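Local coordinates for teichoic acid biosynthesis protein F (Staphylococcus epidermidis, PDB 3L7I) that is a teichoic acid biosynthesis protein whose family belongs to the GT-B clan, with two Rossmann-like parallel-sheet halves, at residues Asn382-Trp387 against Tyr415-His420; Asn424-Leu429 against Pro466-Asn471. All blocks are in the same frame, centred on the assembly; numbering follows the deposited sequence.

Interaction 1 of 2, residues Asn382-Trp387 against Tyr415-His420; sequences NYRYIW and YSEASH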
loop_
_atom_site.group_PDB
_atom_site.type_symbol
_atom_site.label_atom_id
_atom_site.label_comp_id
_atom_site.label_asym_id
_atom_site.label_seq_id
_atom_site.Cartn_x
_atom_site.Cartn_y
_atom_site.Cartn_z
ATOM N N ASN A 382 -41.646 15.749 -18.999
ATOM C CA ASN A 382 -40.822 14.693 -19.566
ATOM C C ASN A 382 -39.331 14.764 -19.221
ATOM O O ASN A 382 -38.498 14.175 -19.904
ATOM C CB ASN A 382 -41.054 14.570 -21.080
ATOM C CG ASN A 382 -42.543 14.411 -21.439
ATOM O OD1 ASN A 382 -43.314 13.780 -20.703
ATOM N ND2 ASN A 382 -42.949 14.997 -22.569
ATOM N N TYR A 383 -38.988 15.458 -18.145
ATOM C CA TYR A 383 -37.612 15.435 -17.662
ATOM C C TYR A 383 -37.461 14.410 -16.534
ATOM O O TYR A 383 -38.457 14.021 -15.912
ATOM C CB TYR A 383 -37.198 16.810 -17.151
ATOM C CG TYR A 383 -36.984 17.859 -18.209
ATOM C CD1 TYR A 383 -37.404 19.156 -17.995
ATOM C CD2 TYR A 383 -36.350 17.566 -19.406
ATOM C CE1 TYR A 383 -37.203 20.141 -18.935
ATOM C CE2 TYR A 383 -36.141 18.549 -20.361
ATOM C CZ TYR A 383 -36.578 19.841 -20.115
ATOM O OH TYR A 383 -36.399 20.853 -21.034
ATOM N N ARG A 384 -36.232 13.967 -16.271
ATOM C CA ARG A 384 -36.002 13.090 -15.133
ATOM C C ARG A 384 -35.908 13.928 -13.845
ATOM O O ARG A 384 -34.909 14.615 -13.608
ATOM C CB ARG A 384 -34.753 12.215 -15.328
ATOM C CG ARG A 384 -34.573 11.161 -14.222
ATOM C CD ARG A 384 -33.743 9.948 -14.661
ATOM N NE ARG A 384 -32.330 10.018 -14.272
ATOM C CZ ARG A 384 -31.794 9.349 -13.247
ATOM N NH1 ARG A 384 -32.549 8.554 -12.486
ATOM N NH2 ARG A 384 -30.500 9.479 -12.977
ATOM N N TYR A 385 -36.960 13.891 -13.027
ATOM C CA TYR A 385 -36.945 14.580 -11.742
ATOM C C TYR A 385 -36.530 13.665 -10.585
ATOM O O TYR A 385 -37.067 12.556 -10.413
ATOM C CB TYR A 385 -38.290 15.233 -11.474
ATOM C CG TYR A 385 -38.630 16.297 -12.490
ATOM C CD1 TYR A 385 -38.166 17.599 -12.347
ATOM C CD2 TYR A 385 -39.406 15.999 -13.598
ATOM C CE1 TYR A 385 -38.470 18.579 -13.278
ATOM C CE2 TYR A 385 -39.723 16.969 -14.535
ATOM C CZ TYR A 385 -39.251 18.260 -14.375
ATOM O OH TYR A 385 -39.565 19.225 -15.315
ATOM N N ILE A 386 -35.554 14.136 -9.804
ATOM C CA ILE A 386 -35.057 13.397 -8.654
ATOM C C ILE A 386 -35.134 14.257 -7.395
ATOM O O ILE A 386 -34.725 15.416 -7.409
ATOM C CB ILE A 386 -33.619 12.950 -8.896
ATOM C CG1 ILE A 386 -33.565 12.067 -10.141
ATOM C CG2 ILE A 386 -33.105 12.159 -7.717
ATOM C CD1 ILE A 386 -32.175 11.868 -10.727
ATOM N N TRP A 387 -35.676 13.704 -6.309
ATOM C CA TRP A 387 -35.631 14.362 -4.989
ATOM C C TRP A 387 -34.712 13.631 -3.988
ATOM O O TRP A 387 -34.707 12.401 -3.893
ATOM C CB TRP A 387 -37.036 14.517 -4.404
ATOM C CG TRP A 387 -37.716 15.802 -4.814
ATOM C CD1 TRP A 387 -38.382 16.056 -5.992
ATOM C CD2 TRP A 387 -37.796 17.001 -4.049
ATOM N NE1 TRP A 387 -38.860 17.344 -6.001
ATOM C CE2 TRP A 387 -38.510 17.946 -4.824
ATOM C CE3 TRP A 387 -37.345 17.367 -2.784
ATOM C CZ2 TRP A 387 -38.763 19.232 -4.375
ATOM C CZ3 TRP A 387 -37.605 18.640 -2.338
ATOM C CH2 TRP A 387 -38.307 19.560 -3.130
ATOM N N TYR A 415 -26.583 13.262 -8.327
ATOM C CA TYR A 415 -25.795 14.492 -8.323
ATOM C C TYR A 415 -24.693 14.562 -9.401
ATOM O O TYR A 415 -24.390 15.638 -9.927
ATOM C CB TYR A 415 -25.242 14.772 -6.926
ATOM C CG TYR A 415 -26.277 15.437 -6.088
ATOM C CD1 TYR A 415 -26.519 16.794 -6.222
ATOM C CD2 TYR A 415 -27.050 14.706 -5.208
ATOM C CE1 TYR A 415 -27.470 17.398 -5.494
ATOM C CE2 TYR A 415 -28.006 15.296 -4.478
ATOM C CZ TYR A 415 -28.217 16.645 -4.622
ATOM O OH TYR A 415 -29.190 17.260 -3.879
ATOM N N SER A 416 -24.096 13.420 -9.723
ATOM C CA SER A 416 -23.186 13.351 -10.840
ATOM C C SER A 416 -23.929 13.539 -12.164
ATOM O O SER A 416 -23.436 14.210 -13.078
ATOM C CB SER A 416 -22.489 12.003 -10.846
ATOM O OG SER A 416 -21.591 11.915 -11.946
ATOM N N GLU A 417 -25.113 12.945 -12.271
ATOM C CA GLU A 417 -25.811 12.910 -13.550
ATOM C C GLU A 417 -26.562 14.186 -13.872
ATOM O O GLU A 417 -26.860 14.445 -15.027
ATOM C CB GLU A 417 -26.774 11.724 -13.626
ATOM C CG GLU A 417 -26.091 10.377 -13.852
ATOM C CD GLU A 417 -27.086 9.233 -14.021
ATOM O OE1 GLU A 417 -28.195 9.480 -14.552
ATOM O OE2 GLU A 417 -26.753 8.092 -13.620
ATOM N N ALA A 418 -26.864 14.993 -12.863
ATOM C CA ALA A 418 -27.768 16.127 -13.083
ATOM C C ALA A 418 -27.137 17.318 -13.807
ATOM O O ALA A 418 -25.985 17.678 -13.571
ATOM C CB ALA A 418 -28.400 16.566 -11.779
ATOM N N SER A 419 -27.918 17.933 -14.684
ATOM C CA SER A 419 -27.475 19.143 -15.356
ATOM C C SER A 419 -27.811 20.338 -14.484
ATOM O O SER A 419 -27.209 21.406 -14.626
ATOM C CB SER A 419 -28.177 19.290 -16.700
ATOM O OG SER A 419 -29.550 19.546 -16.482
ATOM N N HIS A 420 -28.775 20.142 -13.583
ATOM C CA HIS A 420 -29.217 21.192 -12.674
ATOM C C HIS A 420 -29.470 20.743 -11.236
ATOM O O HIS A 420 -30.237 19.789 -10.998
ATOM C CB HIS A 420 -30.476 21.848 -13.214
ATOM C CG HIS A 420 -30.214 22.769 -14.354
ATOM N ND1 HIS A 420 -30.037 22.320 -15.643
ATOM C CD2 HIS A 420 -30.073 24.115 -14.396
ATOM C CE1 HIS A 420 -29.813 23.352 -16.438
ATOM N NE2 HIS A 420 -29.832 24.453 -15.705
#

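Interaction 2 of 2, residues Asn424-Leu429 against Pro466-Asn471; sequences NARTPL and PKYKRN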
loop_
_atom_site.group_PDB
_atom_site.type_symbol
_atom_site.label_atom_id
_atom_site.label_comp_id
_atom_site.label_asym_id
_atom_site.label_seq_id
_atom_site.Cartn_x
_atom_site.Cartn_y
_atom_site.Cartn_z
ATOM N N ASN A 424 -32.406 25.149 -1.468
ATOM C CA ASN A 424 -32.650 26.309 -0.642
ATOM C C ASN A 424 -31.750 26.297 0.594
ATOM O O ASN A 424 -32.031 26.978 1.591
ATOM C CB ASN A 424 -34.091 26.293 -0.186
ATOM C CG ASN A 424 -34.363 25.153 0.755
ATOM O OD1 ASN A 424 -33.618 24.180 0.778
ATOM N ND2 ASN A 424 -35.415 25.268 1.551
ATOM N N ALA A 425 -30.667 25.527 0.548
ATOM C CA ALA A 425 -29.728 25.531 1.661
ATOM C C ALA A 425 -28.406 25.047 1.146
ATOM O O ALA A 425 -28.324 24.560 0.022
ATOM C CB ALA A 425 -30.215 24.657 2.778
ATOM N N ARG A 426 -27.366 25.193 1.951
ATOM C CA ARG A 426 -26.030 24.811 1.518
ATOM C C ARG A 426 -26.029 23.342 1.196
ATOM O O ARG A 426 -26.599 22.575 1.954
ATOM C CB ARG A 426 -25.018 25.093 2.620
ATOM C CG ARG A 426 -24.860 26.548 2.879
ATOM C CD ARG A 426 -24.161 26.748 4.170
ATOM N NE ARG A 426 -22.818 26.241 4.051
ATOM C CZ ARG A 426 -21.960 26.197 5.050
ATOM N NH1 ARG A 426 -22.344 26.637 6.235
ATOM N NH2 ARG A 426 -20.732 25.708 4.845
ATOM N N THR A 427 -25.426 22.945 0.075
ATOM C CA THR A 427 -25.263 21.517 -0.180
ATOM C C THR A 427 -23.804 21.143 0.042
ATOM O O THR A 427 -22.923 21.961 -0.184
ATOM C CB THR A 427 -25.827 21.029 -1.575
ATOM O OG1 THR A 427 -24.913 21.347 -2.615
ATOM C CG2 THR A 427 -27.205 21.624 -1.903
ATOM N N PRO A 428 -23.556 19.911 0.516
ATOM C CA PRO A 428 -22.235 19.456 0.989
ATOM C C PRO A 428 -21.086 19.714 0.008
ATOM O O PRO A 428 -21.268 19.655 -1.207
ATOM C CB PRO A 428 -22.420 17.948 1.198
ATOM C CG PRO A 428 -23.881 17.743 1.346
ATOM C CD PRO A 428 -24.571 18.841 0.566
ATOM N N LEU A 429 -19.900 19.988 0.543
ATOM C CA LEU A 429 -18.732 20.215 -0.301
ATOM C C LEU A 429 -18.145 18.935 -0.945
ATOM O O LEU A 429 -17.471 19.016 -1.972
ATOM C CB LEU A 429 -17.670 20.974 0.471
ATOM C CG LEU A 429 -18.071 22.412 0.741
ATOM C CD1 LEU A 429 -17.001 23.097 1.561
ATOM C CD2 LEU A 429 -18.306 23.157 -0.564
ATOM N N PRO A 466 -12.712 31.732 11.071
ATOM C CA PRO A 466 -12.091 31.864 9.750
ATOM C C PRO A 466 -12.302 30.620 8.899
ATOM O O PRO A 466 -12.526 30.761 7.696
ATOM C CB PRO A 466 -10.600 32.022 10.066
ATOM C CG PRO A 466 -10.548 32.441 11.473
ATOM C CD PRO A 466 -11.726 31.820 12.152
ATOM N N LYS A 467 -12.214 29.434 9.504
ATOM C CA LYS A 467 -12.383 28.186 8.764
ATOM C C LYS A 467 -13.851 27.955 8.397
ATOM O O LYS A 467 -14.171 27.214 7.477
ATOM C CB LYS A 467 -11.808 26.996 9.545
ATOM C CG LYS A 467 -11.819 25.689 8.759
ATOM C CD LYS A 467 -10.681 24.749 9.168
ATOM C CE LYS A 467 -10.705 23.452 8.335
ATOM N NZ LYS A 467 -9.408 22.693 8.397
ATOM N N TYR A 468 -14.739 28.622 9.117
ATOM C CA TYR A 468 -16.169 28.493 8.888
ATOM C C TYR A 468 -16.586 29.376 7.729
ATOM O O TYR A 468 -17.333 28.953 6.838
ATOM C CB TYR A 468 -16.945 28.863 10.145
ATOM C CG TYR A 468 -18.403 29.068 9.889
ATOM C CD1 TYR A 468 -19.306 28.023 10.035
ATOM C CD2 TYR A 468 -18.880 30.304 9.485
ATOM C CE1 TYR A 468 -20.648 28.196 9.792
ATOM C CE2 TYR A 468 -20.233 30.500 9.245
ATOM C CZ TYR A 468 -21.110 29.437 9.398
ATOM O OH TYR A 468 -22.448 29.636 9.137
ATOM N N LYS A 469 -16.087 30.600 7.739
ATOM C CA LYS A 469 -16.237 31.492 6.603
ATOM C C LYS A 469 -15.535 30.961 5.345
ATOM O O LYS A 469 -16.076 31.063 4.242
ATOM C CB LYS A 469 -15.768 32.918 6.956
ATOM C CG LYS A 469 -16.634 33.615 8.005
ATOM C CD LYS A 469 -16.355 35.106 8.056
ATOM C CE LYS A 469 -16.718 35.719 9.405
ATOM N NZ LYS A 469 -16.051 37.032 9.625
ATOM N N ARG A 470 -14.342 30.400 5.497
ATOM C CA ARG A 470 -13.682 29.810 4.345
ATOM C C ARG A 470 -14.600 28.779 3.696
ATOM O O ARG A 470 -14.790 28.782 2.486
ATOM C CB ARG A 470 -12.337 29.165 4.709
ATOM C CG ARG A 470 -11.890 28.062 3.732
ATOM C CD ARG A 470 -10.395 27.790 3.741
ATOM N NE ARG A 470 -9.936 26.888 4.810
ATOM C CZ ARG A 470 -10.398 25.647 5.005
ATOM N NH1 ARG A 470 -11.363 25.160 4.231
ATOM N NH2 ARG A 470 -9.911 24.895 5.989
ATOM N N ASN A 471 -15.175 27.897 4.503
ATOM C CA ASN A 471 -16.013 26.839 3.970
ATOM C C ASN A 471 -17.294 27.368 3.374
ATOM O O ASN A 471 -17.783 26.832 2.381
ATOM C CB ASN A 471 -16.342 25.806 5.037
ATOM C CG ASN A 471 -15.182 24.888 5.322
ATOM O OD1 ASN A 471 -14.312 24.681 4.467
ATOM N ND2 ASN A 471 -15.147 24.340 6.535
#

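Interaction 1 of 2, residues Asn382-Trp387 against Tyr415-His420
R384 and E417 make the one close contact between 382-387 and 415-420, a salt bridge from NH2 of R384 to OE1 of E417 at 2.8 Å. As a hydrogen bond it is weak, because the N-H...O angle is only 125°. The guanidinium and carboxylate planes are turned 39° against each other, and OE1 comes in obliquely on a single nitrogen; OE2 of E417 stays 4.0 Å from NH2 of R384, so this is not a paired, side-on bridge. R384 sends CG anti to its backbone N (chi1 -173°), and the chain then bends at chi3, which carries the guanidinium across to the helix end, where an extended E417 meets it. Each charge has a second partner: NH1 of R384 pairs with E402 and OE1 of E417 with K351, so two acids and two bases alternate.

The nonpolar part is slight and lies on the strand itself: CD1 of I386 sits 3.5 Å above the guanidinium plane of R384, over its centre.

The bridge links the start of strand 384-389 to the C-terminal end of helix 409-417, which leads into strand 418-423. Strand 354-358 lies between these two strands in the Rossmann-like parallel sheet; its T354 touches both I386 and A418, while R384 and I386 hydrogen-bond to its backbone.

Interaction 2 of 2, residues Asn424-Leu429 against Pro466-Asn471
L429 and N471 mark the closest approach of loop 424-429 to helix segment 466-471. CD1 of L429 lies 3.9 Å from the backbone O of N471 and 4.3 Å from its side-chain OD1, so a methyl group rests against the polar surface of N471. The two backbones are also nearest here, with CA of L429 and CA of N471 8.3 Å apart. Beside it, R426 brings NH2 to 4.0 Å from the same backbone O of N471, and to 4.4 Å from CB of N471. This carbonyl, with the arginine and the leucine around it, is the more densely packed part, although the approaches are long and even the arginine is too far from the carbonyl to bond.

The Y468 side is the loose one, with a single long approach: NH1 of R426 is 4.2 Å from OH of Y468, too far for a bond, and the guanidinium and ring planes are 88° apart. Y468 gets its hydroxyl this far because CG is anti to the backbone N (chi1 166°), which swings the ring out from the helix toward the arginine. The whole contact lies at the surface, and solvent reaches all four touching residues.

Firmer links to the same helix come from just beyond: R426 makes a cation-pi contact with F472 and touches E475, which accepts a bond from T427 N. The loop thus follows strand 418-423 of the Rossmann-like parallel sheet, leads on to strand 438-441, and packs on helix 465-476, which precedes strand 481-484 of that sheet.

How the interactions relate
Interactions 1 and 2 follow each other along the chain, with centres about 23 Å apart. They share no touching residues; strand 418-423 joins them, entered from the helix end and corner within 415-420 and left through the loop at 424-429. Both therefore sit around one Rossmann-like parallel sheet of the GT-B arrangement, the first by the N-terminal ends of its strands and the second past the C-terminal end of strand 418-423. They differ in character: interaction 1 is anchored by opposite charges, whereas interaction 2 has only long, unbonded approaches between its segments. Their centres lie about 22 Å and 17 Å from the centre of the chain.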